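PDB 4D50: deoxyhypusine hydroxylase from Homo sapiens, which hydroxylates the deoxyhypusine side chain of translation initiation factor eIF5A at a diiron centre, completing the conversion of one lysine into hypusine. Local coordinates for residues Pro154-Glu159 with Arg180-Phe185; Arg161-Leu166 with Phe185-Ala190; Glu194-Leu199 with Leu221-Ala226; Leu209-Val214 with Pro241-Glu246. All coordinates share one frame; numbering follows the deposited sequence.

Interaction 1 of 4, residues Pro154-Glu159 with Arg180-Phe185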
loop_
_atom_site.group_PDB
_atom_site.type_symbol
_atom_site.label_atom_id
_atom_site.label_comp_id
_atom_site.label_asym_id
_atom_site.label_seq_id
_atom_site.Cartn_x
_atom_site.Cartn_y
_atom_site.Cartn_z
ATOM N N PRO A 154 3.045 -4.619 -6.917
ATOM C CA PRO A 154 2.235 -4.562 -8.117
ATOM C C PRO A 154 2.946 -4.870 -9.403
ATOM O O PRO A 154 2.272 -4.954 -10.391
ATOM C CB PRO A 154 1.786 -3.093 -8.177
ATOM C CG PRO A 154 2.649 -2.376 -7.197
ATOM C CD PRO A 154 2.971 -3.346 -6.169
ATOM N N ALA A 155 4.273 -4.936 -9.383
ATOM C CA ALA A 155 5.098 -5.268 -10.528
ATOM C C ALA A 155 6.352 -5.906 -10.082
ATOM O O ALA A 155 6.834 -5.615 -9.050
ATOM C CB ALA A 155 5.416 -4.108 -11.443
ATOM N N PRO A 156 6.841 -6.882 -10.892
ATOM C CA PRO A 156 8.069 -7.585 -10.559
ATOM C C PRO A 156 9.263 -6.694 -10.881
ATOM O O PRO A 156 9.153 -5.842 -11.706
ATOM C CB PRO A 156 8.075 -8.773 -11.529
ATOM C CG PRO A 156 7.297 -8.263 -12.710
ATOM C CD PRO A 156 6.205 -7.437 -12.092
ATOM N N PRO A 157 10.351 -6.858 -10.171
ATOM C CA PRO A 157 11.470 -5.924 -10.384
ATOM C C PRO A 157 12.056 -6.087 -11.766
ATOM O O PRO A 157 12.048 -7.223 -12.297
ATOM C CB PRO A 157 12.485 -6.347 -9.321
ATOM C CG PRO A 157 12.209 -7.762 -9.029
ATOM C CD PRO A 157 10.704 -7.923 -9.216
ATOM N N ALA A 158 12.509 -4.986 -12.331
ATOM C CA ALA A 158 13.237 -4.980 -13.619
ATOM C C ALA A 158 14.497 -5.818 -13.489
ATOM O O ALA A 158 15.048 -5.947 -12.398
ATOM C CB ALA A 158 13.561 -3.569 -14.073
ATOM N N GLU A 159 14.902 -6.493 -14.583
ATOM C CA GLU A 159 16.134 -7.235 -14.567
ATOM C C GLU A 159 17.451 -6.360 -14.573
ATOM O O GLU A 159 18.472 -6.757 -14.003
ATOM C CB GLU A 159 16.169 -8.233 -15.752
ATOM C CG GLU A 159 15.232 -9.432 -15.555
ATOM C CD GLU A 159 15.637 -10.368 -14.448
ATOM O OE1 GLU A 159 16.779 -10.408 -14.056
ATOM O OE2 GLU A 159 14.776 -11.099 -13.918
ATOM N N ARG A 180 7.861 1.327 -15.724
ATOM C CA ARG A 180 8.363 2.300 -14.791
ATOM C C ARG A 180 8.300 1.707 -13.393
ATOM O O ARG A 180 9.201 1.966 -12.597
ATOM C CB ARG A 180 7.598 3.632 -14.862
ATOM C CG ARG A 180 7.640 4.184 -16.242
ATOM C CD ARG A 180 6.954 5.530 -16.322
ATOM N NE ARG A 180 7.590 6.569 -15.519
ATOM C CZ ARG A 180 7.032 7.772 -15.288
ATOM N NH1 ARG A 180 5.847 8.112 -15.850
ATOM N NH2 ARG A 180 7.640 8.695 -14.568
ATOM N N TYR A 181 7.202 1.050 -13.061
ATOM C CA TYR A 181 7.077 0.375 -11.766
ATOM C C TYR A 181 8.096 -0.718 -11.610
ATOM O O TYR A 181 8.651 -0.991 -10.519
ATOM C CB TYR A 181 5.663 -0.200 -11.581
ATOM C CG TYR A 181 4.663 0.717 -10.932
ATOM C CD1 TYR A 181 4.394 1.973 -11.465
ATOM C CD2 TYR A 181 3.886 0.278 -9.910
ATOM C CE1 TYR A 181 3.497 2.832 -10.877
ATOM C CE2 TYR A 181 2.967 1.148 -9.315
ATOM C CZ TYR A 181 2.781 2.408 -9.809
ATOM O OH TYR A 181 1.813 3.270 -9.251
ATOM N N ARG A 182 8.402 -1.426 -12.706
ATOM C CA ARG A 182 9.414 -2.478 -12.556
ATOM C C ARG A 182 10.799 -1.889 -12.155
ATOM O O ARG A 182 11.547 -2.469 -11.383
ATOM C CB ARG A 182 9.522 -3.261 -13.918
ATOM C CG ARG A 182 8.315 -4.096 -14.214
ATOM C CD ARG A 182 8.590 -5.233 -15.199
ATOM N NE ARG A 182 9.614 -6.141 -14.726
ATOM C CZ ARG A 182 10.144 -7.092 -15.494
ATOM N NH1 ARG A 182 9.741 -7.214 -16.760
ATOM N NH2 ARG A 182 11.110 -7.841 -15.025
ATOM N N ALA A 183 11.106 -0.721 -12.693
ATOM C CA ALA A 183 12.389 -0.051 -12.476
ATOM C C ALA A 183 12.364 0.491 -11.035
ATOM O O ALA A 183 13.353 0.414 -10.348
ATOM C CB ALA A 183 12.522 1.085 -13.445
ATOM N N MET A 184 11.201 0.855 -10.578
ATOM C CA MET A 184 10.986 1.392 -9.214
ATOM C C MET A 184 11.293 0.266 -8.185
ATOM O O MET A 184 12.039 0.475 -7.224
ATOM C CB MET A 184 9.548 1.893 -8.994
ATOM C CG MET A 184 9.381 2.743 -7.748
ATOM S SD MET A 184 7.583 2.966 -7.439
ATOM C CE MET A 184 7.071 3.932 -8.811
ATOM N N PHE A 185 10.750 -0.936 -8.392
ATOM C CA PHE A 185 11.018 -2.034 -7.486
ATOM C C PHE A 185 12.417 -2.511 -7.594
ATOM O O PHE A 185 13.012 -2.885 -6.558
ATOM C CB PHE A 185 9.980 -3.167 -7.623
ATOM C CG PHE A 185 8.655 -2.729 -7.162
ATOM C CD1 PHE A 185 8.438 -2.470 -5.812
ATOM C CD2 PHE A 185 7.641 -2.487 -8.073
ATOM C CE1 PHE A 185 7.231 -1.961 -5.372
ATOM C CE2 PHE A 185 6.464 -1.903 -7.612
ATOM C CZ PHE A 185 6.317 -1.607 -6.286
#

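Interaction 2 of 4, residues Arg161-Leu166 with Phe185-Ala190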
loop_
_atom_site.group_PDB
_atom_site.type_symbol
_atom_site.label_atom_id
_atom_site.label_comp_id
_atom_site.label_asym_id
_atom_site.label_seq_id
_atom_site.Cartn_x
_atom_site.Cartn_y
_atom_site.Cartn_z
ATOM N N ARG A 161 20.320 -4.050 -13.490
ATOM C CA ARG A 161 20.905 -3.851 -12.150
ATOM C C ARG A 161 21.631 -2.539 -11.971
ATOM O O ARG A 161 21.821 -2.054 -10.806
ATOM C CB ARG A 161 21.826 -4.993 -11.800
ATOM C CG ARG A 161 21.063 -6.305 -11.642
ATOM C CD ARG A 161 22.058 -7.421 -11.429
ATOM N NE ARG A 161 21.397 -8.737 -11.485
ATOM C CZ ARG A 161 22.024 -9.897 -11.639
ATOM N NH1 ARG A 161 23.355 -9.938 -11.770
ATOM N NH2 ARG A 161 21.320 -11.023 -11.647
ATOM N N ASP A 162 21.935 -1.907 -13.088
ATOM C CA ASP A 162 22.562 -0.607 -13.025
ATOM C C ASP A 162 21.570 0.478 -12.522
ATOM O O ASP A 162 20.581 0.790 -13.179
ATOM C CB ASP A 162 23.098 -0.145 -14.365
ATOM C CG ASP A 162 23.927 1.123 -14.238
ATOM O OD1 ASP A 162 25.053 1.017 -13.740
ATOM O OD2 ASP A 162 23.463 2.206 -14.573
ATOM N N VAL A 163 21.918 1.095 -11.417
ATOM C CA VAL A 163 21.070 2.125 -10.770
ATOM C C VAL A 163 20.838 3.283 -11.740
ATOM O O VAL A 163 19.719 3.807 -11.841
ATOM C CB VAL A 163 21.633 2.632 -9.440
ATOM C CG1 VAL A 163 20.945 3.939 -8.987
ATOM C CG2 VAL A 163 21.459 1.556 -8.389
ATOM N N GLY A 164 21.876 3.733 -12.461
ATOM C CA GLY A 164 21.667 4.897 -13.353
ATOM C C GLY A 164 20.691 4.611 -14.489
ATOM O O GLY A 164 19.811 5.395 -14.770
ATOM N N ARG A 165 20.822 3.429 -15.107
ATOM C CA ARG A 165 19.863 2.962 -16.109
ATOM C C ARG A 165 18.420 2.714 -15.561
ATOM O O ARG A 165 17.436 3.040 -16.232
ATOM C CB ARG A 165 20.368 1.652 -16.719
ATOM C CG ARG A 165 21.615 1.813 -17.586
ATOM C CD ARG A 165 21.899 0.498 -18.305
ATOM N NE ARG A 165 23.247 0.340 -18.886
ATOM C CZ ARG A 165 24.262 -0.362 -18.350
ATOM N NH1 ARG A 165 24.163 -0.960 -17.163
ATOM N NH2 ARG A 165 25.425 -0.437 -18.998
ATOM N N LEU A 166 18.330 2.214 -14.345
ATOM C CA LEU A 166 17.006 2.118 -13.662
ATOM C C LEU A 166 16.359 3.498 -13.429
ATOM O O LEU A 166 15.126 3.694 -13.611
ATOM C CB LEU A 166 17.148 1.372 -12.329
ATOM C CG LEU A 166 17.495 -0.114 -12.431
ATOM C CD1 LEU A 166 17.878 -0.690 -11.117
ATOM C CD2 LEU A 166 16.351 -0.892 -13.053
ATOM N N PHE A 185 10.750 -0.936 -8.392
ATOM C CA PHE A 185 11.018 -2.034 -7.486
ATOM C C PHE A 185 12.417 -2.511 -7.594
ATOM O O PHE A 185 13.012 -2.885 -6.558
ATOM C CB PHE A 185 9.980 -3.167 -7.623
ATOM C CG PHE A 185 8.655 -2.729 -7.162
ATOM C CD1 PHE A 185 8.438 -2.470 -5.812
ATOM C CD2 PHE A 185 7.641 -2.487 -8.073
ATOM C CE1 PHE A 185 7.231 -1.961 -5.372
ATOM C CE2 PHE A 185 6.464 -1.903 -7.612
ATOM C CZ PHE A 185 6.317 -1.607 -6.286
ATOM N N ALA A 186 13.022 -2.479 -8.801
ATOM C CA ALA A 186 14.466 -2.796 -8.904
ATOM C C ALA A 186 15.365 -1.812 -8.163
ATOM O O ALA A 186 16.347 -2.216 -7.569
ATOM C CB ALA A 186 14.903 -2.860 -10.358
ATOM N N LEU A 187 14.954 -0.586 -8.100
ATOM C CA LEU A 187 15.718 0.503 -7.376
ATOM C C LEU A 187 15.674 0.228 -5.905
ATOM O O LEU A 187 16.669 0.287 -5.254
ATOM C CB LEU A 187 15.193 1.862 -7.742
ATOM C CG LEU A 187 15.716 2.400 -9.073
ATOM C CD1 LEU A 187 14.833 3.517 -9.591
ATOM C CD2 LEU A 187 17.143 2.810 -8.974
ATOM N N ARG A 188 14.483 -0.048 -5.399
ATOM C CA ARG A 188 14.251 -0.360 -4.014
ATOM C C ARG A 188 15.149 -1.555 -3.611
ATOM O O ARG A 188 15.885 -1.512 -2.621
ATOM C CB ARG A 188 12.795 -0.577 -3.706
ATOM C CG ARG A 188 12.619 -1.106 -2.286
ATOM C CD ARG A 188 11.339 -1.940 -2.116
ATOM N NE ARG A 188 11.399 -3.168 -2.893
ATOM C CZ ARG A 188 10.355 -3.951 -3.162
ATOM N NH1 ARG A 188 9.127 -3.720 -2.635
ATOM N NH2 ARG A 188 10.587 -5.040 -3.866
ATOM N N ASN A 189 15.147 -2.611 -4.446
ATOM C CA ASN A 189 15.941 -3.788 -4.138
ATOM C C ASN A 189 17.442 -3.559 -4.221
ATOM O O ASN A 189 18.195 -4.180 -3.415
ATOM C CB ASN A 189 15.587 -4.895 -5.140
ATOM C CG ASN A 189 14.163 -5.434 -4.919
ATOM O OD1 ASN A 189 13.421 -5.064 -3.995
ATOM N ND2 ASN A 189 13.784 -6.350 -5.786
ATOM N N ALA A 190 17.888 -2.707 -5.124
ATOM C CA ALA A 190 19.312 -2.300 -5.226
ATOM C C ALA A 190 19.828 -1.657 -3.973
ATOM O O ALA A 190 20.958 -2.016 -3.451
ATOM C CB ALA A 190 19.481 -1.384 -6.432
#

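Interaction 3 of 4, residues Glu194-Leu199 with Leu221-Ala226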
loop_
_atom_site.group_PDB
_atom_site.type_symbol
_atom_site.label_atom_id
_atom_site.label_comp_id
_atom_site.label_asym_id
_atom_site.label_seq_id
_atom_site.Cartn_x
_atom_site.Cartn_y
_atom_site.Cartn_z
ATOM N N GLU A 194 22.343 6.180 -3.498
ATOM C CA GLU A 194 22.109 6.577 -4.862
ATOM C C GLU A 194 20.688 6.141 -5.337
ATOM O O GLU A 194 19.996 6.888 -6.010
ATOM C CB GLU A 194 23.158 5.946 -5.802
ATOM C CG GLU A 194 23.220 6.595 -7.160
ATOM C CD GLU A 194 23.930 5.772 -8.277
ATOM O OE1 GLU A 194 24.516 4.712 -8.018
ATOM O OE2 GLU A 194 23.845 6.193 -9.437
ATOM N N ALA A 195 20.293 4.933 -5.008
ATOM C CA ALA A 195 18.960 4.440 -5.431
ATOM C C ALA A 195 17.824 5.190 -4.678
ATOM O O ALA A 195 16.831 5.520 -5.316
ATOM C CB ALA A 195 18.827 2.946 -5.265
ATOM N N ALA A 196 18.041 5.500 -3.407
ATOM C CA ALA A 196 17.074 6.281 -2.563
ATOM C C ALA A 196 16.783 7.624 -3.180
ATOM O O ALA A 196 15.636 8.033 -3.325
ATOM C CB ALA A 196 17.572 6.420 -1.157
ATOM N N LEU A 197 17.853 8.327 -3.600
ATOM C CA LEU A 197 17.658 9.602 -4.251
ATOM C C LEU A 197 17.120 9.541 -5.646
ATOM O O LEU A 197 16.466 10.486 -6.111
ATOM C CB LEU A 197 18.997 10.368 -4.174
ATOM C CG LEU A 197 19.658 10.504 -2.823
ATOM C CD1 LEU A 197 21.037 11.077 -3.074
ATOM C CD2 LEU A 197 18.855 11.460 -1.940
ATOM N N ALA A 198 17.472 8.494 -6.425
ATOM C CA ALA A 198 16.876 8.304 -7.701
ATOM C C ALA A 198 15.314 8.091 -7.558
ATOM O O ALA A 198 14.536 8.726 -8.211
ATOM C CB ALA A 198 17.512 7.157 -8.411
ATOM N N LEU A 199 14.948 7.266 -6.594
ATOM C CA LEU A 199 13.540 7.033 -6.261
ATOM C C LEU A 199 12.876 8.389 -5.942
ATOM O O LEU A 199 11.800 8.723 -6.470
ATOM C CB LEU A 199 13.426 6.025 -5.127
ATOM C CG LEU A 199 13.511 4.580 -5.616
ATOM C CD1 LEU A 199 13.726 3.667 -4.435
ATOM C CD2 LEU A 199 12.265 4.064 -6.360
ATOM N N LEU A 221 12.238 0.851 1.761
ATOM C CA LEU A 221 13.703 0.957 1.685
ATOM C C LEU A 221 14.222 1.590 2.993
ATOM O O LEU A 221 15.236 1.143 3.552
ATOM C CB LEU A 221 14.130 1.847 0.555
ATOM C CG LEU A 221 15.621 2.041 0.317
ATOM C CD1 LEU A 221 16.392 0.701 0.204
ATOM C CD2 LEU A 221 15.791 2.834 -0.928
ATOM N N GLN A 222 13.480 2.548 3.522
ATOM C CA GLN A 222 13.824 3.046 4.870
ATOM C C GLN A 222 15.205 3.688 4.915
ATOM O O GLN A 222 15.840 3.740 6.001
ATOM C CB GLN A 222 13.707 1.910 5.945
ATOM C CG GLN A 222 12.468 2.010 6.797
ATOM C CD GLN A 222 12.494 1.100 8.023
ATOM O OE1 GLN A 222 11.659 0.237 8.182
ATOM N NE2 GLN A 222 13.466 1.308 8.909
ATOM N N HIS A 223 15.702 4.204 3.792
ATOM C CA HIS A 223 16.979 4.846 3.758
ATOM C C HIS A 223 16.795 6.337 4.060
ATOM O O HIS A 223 15.971 7.032 3.438
ATOM C CB HIS A 223 17.678 4.741 2.442
ATOM C CG HIS A 223 19.136 5.059 2.519
ATOM N ND1 HIS A 223 19.629 6.341 2.679
ATOM C CD2 HIS A 223 20.214 4.245 2.508
ATOM C CE1 HIS A 223 20.945 6.311 2.741
ATOM N NE2 HIS A 223 21.332 5.054 2.632
ATOM N N GLU A 224 17.579 6.809 5.021
ATOM C CA GLU A 224 17.415 8.143 5.569
ATOM C C GLU A 224 17.706 9.294 4.565
ATOM O O GLU A 224 17.304 10.437 4.797
ATOM C CB GLU A 224 18.359 8.243 6.803
ATOM C CG GLU A 224 17.943 9.180 7.914
ATOM C CD GLU A 224 18.871 9.086 9.131
ATOM O OE1 GLU A 224 19.341 7.961 9.472
ATOM O OE2 GLU A 224 19.119 10.151 9.764
ATOM N N ALA A 225 18.422 9.003 3.472
ATOM C CA ALA A 225 18.775 10.020 2.447
ATOM C C ALA A 225 17.512 10.592 1.813
ATOM O O ALA A 225 17.566 11.696 1.292
ATOM C CB ALA A 225 19.686 9.465 1.354
ATOM N N ALA A 226 16.411 9.836 1.892
ATOM C CA ALA A 226 15.113 10.235 1.285
ATOM C C ALA A 226 14.237 11.074 2.186
ATOM O O ALA A 226 13.279 11.640 1.686
ATOM C CB ALA A 226 14.302 9.018 0.883
#

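Interaction 4 of 4, residues Leu209-Val214 with Pro241-Glu246. With FE (Fe (III) ion), chain D; FE (Fe (III) ion), chain C; PER (peroxide ion), chain E.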
loop_
_atom_site.group_PDB
_atom_site.type_symbol
_atom_site.label_atom_id
_atom_site.label_comp_id
_atom_site.label_asym_id
_atom_site.label_seq_id
_atom_site.Cartn_x
_atom_site.Cartn_y
_atom_site.Cartn_z
ATOM N N LEU A 209 -0.851 8.229 -8.645
ATOM C CA LEU A 209 -0.610 6.803 -8.303
ATOM C C LEU A 209 0.877 6.506 -8.262
ATOM O O LEU A 209 1.394 5.962 -7.260
ATOM C CB LEU A 209 -1.283 5.876 -9.308
ATOM C CG LEU A 209 -1.483 4.465 -8.792
ATOM C CD1 LEU A 209 -2.556 4.378 -7.743
ATOM C CD2 LEU A 209 -1.786 3.519 -9.929
ATOM N N PHE A 210 1.585 6.886 -9.341
ATOM C CA PHE A 210 3.037 6.724 -9.422
ATOM C C PHE A 210 3.784 7.332 -8.254
ATOM O O PHE A 210 4.621 6.632 -7.621
ATOM C CB PHE A 210 3.548 7.356 -10.730
ATOM C CG PHE A 210 5.070 7.333 -10.916
ATOM C CD1 PHE A 210 5.861 8.372 -10.415
ATOM C CD2 PHE A 210 5.702 6.316 -11.594
ATOM C CE1 PHE A 210 7.206 8.413 -10.641
ATOM C CE2 PHE A 210 7.111 6.297 -11.710
ATOM C CZ PHE A 210 7.836 7.355 -11.257
ATOM N N ARG A 211 3.482 8.579 -7.921
ATOM C CA ARG A 211 4.167 9.262 -6.803
ATOM C C ARG A 211 3.902 8.552 -5.482
ATOM O O ARG A 211 4.761 8.452 -4.603
ATOM C CB ARG A 211 3.710 10.715 -6.692
ATOM C CG ARG A 211 4.316 11.522 -7.826
ATOM C CD ARG A 211 4.214 13.030 -7.620
ATOM N NE ARG A 211 2.892 13.490 -7.347
ATOM C CZ ARG A 211 1.958 13.784 -8.282
ATOM N NH1 ARG A 211 2.203 13.555 -9.584
ATOM N NH2 ARG A 211 0.755 14.288 -7.901
ATOM N N HIS A 212 2.692 8.114 -5.296
ATOM C CA HIS A 212 2.362 7.442 -4.062
ATOM C C HIS A 212 3.152 6.171 -3.914
ATOM O O HIS A 212 3.588 5.832 -2.831
ATOM C CB HIS A 212 0.813 7.306 -3.935
ATOM C CG HIS A 212 0.235 5.931 -3.878
ATOM N ND1 HIS A 212 0.134 5.133 -4.990
ATOM C CD2 HIS A 212 -0.442 5.278 -2.901
ATOM C CE1 HIS A 212 -0.403 3.987 -4.652
ATOM N NE2 HIS A 212 -0.813 4.067 -3.411
ATOM N N GLU A 213 3.265 5.422 -5.009
ATOM C CA GLU A 213 4.062 4.232 -4.996
ATOM C C GLU A 213 5.495 4.512 -4.638
ATOM O O GLU A 213 6.119 3.721 -3.901
ATOM C CB GLU A 213 3.933 3.491 -6.338
ATOM C CG GLU A 213 4.355 2.062 -6.218
ATOM C CD GLU A 213 3.407 1.186 -5.397
ATOM O OE1 GLU A 213 2.172 1.345 -5.505
ATOM O OE2 GLU A 213 3.942 0.321 -4.659
ATOM N N VAL A 214 6.059 5.573 -5.213
ATOM C CA VAL A 214 7.422 6.009 -4.845
ATOM C C VAL A 214 7.551 6.192 -3.351
ATOM O O VAL A 214 8.505 5.693 -2.703
ATOM C CB VAL A 214 7.781 7.296 -5.617
ATOM C CG1 VAL A 214 9.117 7.896 -5.143
ATOM C CG2 VAL A 214 7.937 6.958 -7.098
ATOM N N PRO A 241 -3.590 14.235 -1.582
ATOM C CA PRO A 241 -3.635 13.712 -0.242
ATOM C C PRO A 241 -3.205 12.238 -0.142
ATOM O O PRO A 241 -2.542 11.834 0.844
ATOM C CB PRO A 241 -5.103 13.856 0.187
ATOM C CG PRO A 241 -5.751 14.644 -0.877
ATOM C CD PRO A 241 -4.800 14.992 -1.949
ATOM N N MET A 242 -3.467 11.455 -1.171
ATOM C CA MET A 242 -3.021 10.057 -1.204
ATOM C C MET A 242 -1.481 9.964 -1.230
ATOM O O MET A 242 -0.903 9.080 -0.605
ATOM C CB MET A 242 -3.633 9.370 -2.440
ATOM C CG MET A 242 -3.172 7.970 -2.700
ATOM S SD MET A 242 -3.946 7.277 -4.168
ATOM C CE MET A 242 -2.854 8.064 -5.344
ATOM N N VAL A 243 -0.827 10.870 -1.954
ATOM C CA VAL A 243 0.640 10.938 -1.992
ATOM C C VAL A 243 1.205 11.463 -0.640
ATOM O O VAL A 243 2.178 10.896 -0.069
ATOM C CB VAL A 243 1.165 11.907 -3.068
ATOM C CG1 VAL A 243 2.661 12.002 -3.018
ATOM C CG2 VAL A 243 0.695 11.416 -4.490
ATOM N N ARG A 244 0.562 12.491 -0.138
ATOM C CA ARG A 244 1.043 13.023 1.130
ATOM C C ARG A 244 0.894 12.007 2.264
ATOM O O ARG A 244 1.799 11.835 3.083
ATOM C CB ARG A 244 0.369 14.322 1.488
ATOM C CG ARG A 244 0.527 15.476 0.472
ATOM C CD ARG A 244 -0.394 16.651 0.833
ATOM N NE ARG A 244 0.081 17.160 2.096
ATOM C CZ ARG A 244 -0.666 17.698 3.049
ATOM N NH1 ARG A 244 -1.985 17.774 2.942
ATOM N NH2 ARG A 244 -0.054 18.014 4.147
ATOM N N HIS A 245 -0.214 11.292 2.273
ATOM C CA HIS A 245 -0.383 10.157 3.246
ATOM C C HIS A 245 0.699 9.085 3.134
ATOM O O HIS A 245 1.237 8.622 4.161
ATOM C CB HIS A 245 -1.772 9.530 3.150
ATOM C CG HIS A 245 -1.738 8.058 3.011
ATOM N ND1 HIS A 245 -1.535 7.236 4.098
ATOM C CD2 HIS A 245 -1.958 7.249 1.949
ATOM C CE1 HIS A 245 -1.523 5.985 3.686
ATOM N NE2 HIS A 245 -1.864 5.957 2.410
ATOM N N GLU A 246 1.077 8.695 1.897
ATOM C CA GLU A 246 2.049 7.662 1.728
ATOM C C GLU A 246 3.432 8.115 2.216
ATOM O O GLU A 246 4.156 7.324 2.833
ATOM C CB GLU A 246 2.062 7.212 0.241
ATOM C CG GLU A 246 2.351 5.746 0.061
ATOM C CD GLU A 246 1.321 4.862 0.695
ATOM O OE1 GLU A 246 0.138 4.955 0.378
ATOM O OE2 GLU A 246 1.741 4.074 1.564
HETATM FE FE FE D . -1.738 4.260 1.012
HETATM FE FE FE C . -2.233 2.649 -2.355
HETATM O O1 PER E . -3.222 4.359 -1.326
HETATM O O2 PER E . -2.695 5.534 -0.477
HETATM O O HOH W 1 -0.623 3.071 2.429
HETATM O O HOH W 2 -1.222 2.474 -0.475
HETATM O O HOH W 3 -0.931 1.026 -2.999
#

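Interaction 1 of 4, residues Pro154-Glu159 with Arg180-Phe185
A proline-rich loop, 154-159, is laced onto helix 177-190 chiefly by R182, in a mostly buried contact between an extended chain and a helix. R182 works from both ends. R182 O accepts from A158 N at 2.9 Å, while the guanidinium takes two successive loop carbonyls. R182 NH2 reaches P157 O at 3.0 Å in an almost straight bond (174°), with the oxygen in the guanidinium plane; R182 NE donates to P156 O at 3.1 Å along a more bent path (140°). The chain bends at chi3 (59°), which brings NE alongside the loop, and P156 CG lies over one guanidinium face. An alanine in place of R182 would remove both donors and is likely to leave the P156 and P157 carbonyls without these mates, the loop then hanging on the A158 bond and apolar contacts. Those contacts lie mainly toward the P154 end: P154 CG meets Y181 CD2 at the ring edge, 4.0 Å away, and P154 CD approaches F185 CZ at 3.8 Å. Beyond them, helix 208-221 touches both rings. Here an irregular linker is clamped to a helix of the third HEAT-like repeat, in the helical-repeat fold of this hydroxylase.

Interaction 2 of 4, residues Arg161-Leu166 with Phe185-Ala190
Two successive helices of this all-helical repeat protein meet as a helical hairpin where V163 and L166 of helix 163-171 pack on A186, L187 and A190 of helix 177-190. The pairings run in opposite order along the two chains, V163 against A190 and L166 against A186, as expected when consecutive helices turn back on each other. Across the interface the chemistry is wholly apolar. L166 straddles A186 with both methyls, CD2 coming to 3.6 Å from A186 CB and CD1 lying little farther off. L187 slots in beside it: its CD2 lies 3.7 Å from L166 CB and also meets V163 CG1 at 4.0 Å. The two branches of V163 divide the work, for CG1, anti to the backbone N (chi1 165°), faces L187, whereas CG2 reaches A190 CB at 4.0 Å. Replacing L187 by an alanine would take away the methyl shared by L166 and V163 and would probably open a gap between the helices. Polar groups are settled away from this seam. D162 caps the start of helix 163-171, its OD2 accepting from R165 N at 3.0 Å through the anti lone pair. On the other helix, R188 holds N189 OD1 side-on with NE and NH2, the latter at 2.8 Å, and its NH2 also pairs with D153. The seam is continued by helix 193-201, where E194 touches V163, and A195 and L199 touch L187, so that L187 stands at the meeting of three helices.

Interaction 3 of 4, residues Glu194-Leu199 with Leu221-Ala226
L221 carries its CG anti to the backbone N (chi1 -179°), which brings CD2 to 4.0 Å from A196 CB; L197 instead sets CG anti to its carbonyl carbon (chi1 -52°), bringing CD2 alongside A225. The single methyl of A196 is shared by L221 CD2 and H223 CB, the latter also at 4.0 Å. L197 CD2 lies 3.9 Å from A225 CB and comes closer still, to 3.5 Å, to A225 O. Deeper in, L199 CD1 touches the same L221 methyl, CD2, at 4.2 Å. The loop facing the helix is braced from within: H223 accepts the A225 N-H on ND1, with N to ND1 at 3.0 Å and the donor near the ring plane. That bond helps fix the rotation of the imidazole and ties it to the short 3-10 turn at 224-226, which follows soon after Q222, where positive phi ends helix 208-221. The contact therefore joins helix 193-201 to the end of helix 208-221 and the link that follows it, spanning the third and fourth HEAT-like repeats. Helix 177-190 backs it through M184 and L187, both touching L199, and helix 208-221 adds V217 and L218.

Interaction 4 of 4, residues Leu209-Val214 with Pro241-Glu246
H212 and E246 form the tight side of this contact between helices 208-221 and 241-254, whereas the looser side is where buried V243 meets R211, which is partly exposed. The short segments run nearly parallel (6°), with axes 8.2 Å apart. On the tight side E246 CG comes within 3.1 Å of H212 O, and in one of two M242 conformers, so to be taken with caution, the sulfur stands over a face of the H212 ring. The H212 imidazole is pinned at both nitrogens. H212 ND1 donates to L209 O at 2.7 Å, in the carbonyl plane and on a lone pair, and that oxygen also takes the helical N-H of E213. H212 NE2 binds the iron(III) of chain C at 2.3 Å. From the other helix, H245 NE2 ligates the iron(III) of chain D at 2.2 Å, and its ND1 is held by S277. E246 bends at chi2 (62°) to bring OE1 to that same iron at 2.1 Å, while OE2 accepts from an iron-bound water at 2.7 Å. Peroxide spans the pair, O1 on the H212 iron and O2 on the other, and a water bridges them too. Towards the outside, R211 rests its CB on V243 CG2 at 3.8 Å, and its guanidinium, which passes obliquely by the same methyl, forms a salt bridge with E239. With H94 and E95 completing the protein ligands of one iron and H61 those of the other, the two parallel helices furnish one half of the peroxo-diiron(III) site at the heart of the HEAT-repeat hydroxylase.

Interaction 4 lies nearest the centre of the chain, about 9 Å away, and there the packing surrounds metal coordination; the other three are 15 to 20 Å out and contain no iron ligand. Interactions 1 and 2 share helix 177-190 yet use different residues of it (F185 lies in both ranges but packs only in interaction 1): one fixes a loop through arginine and backbone bonds, the other joins helices by methyl contacts. Interaction 3 is likewise apolar but less buried, bringing a loop against a helix. Packing relays them inward. M184 of interaction 1 touches L199 of interaction 3, while Y181 and F185 lie against E213, one residue along helix 208-221 from the iron ligand H212.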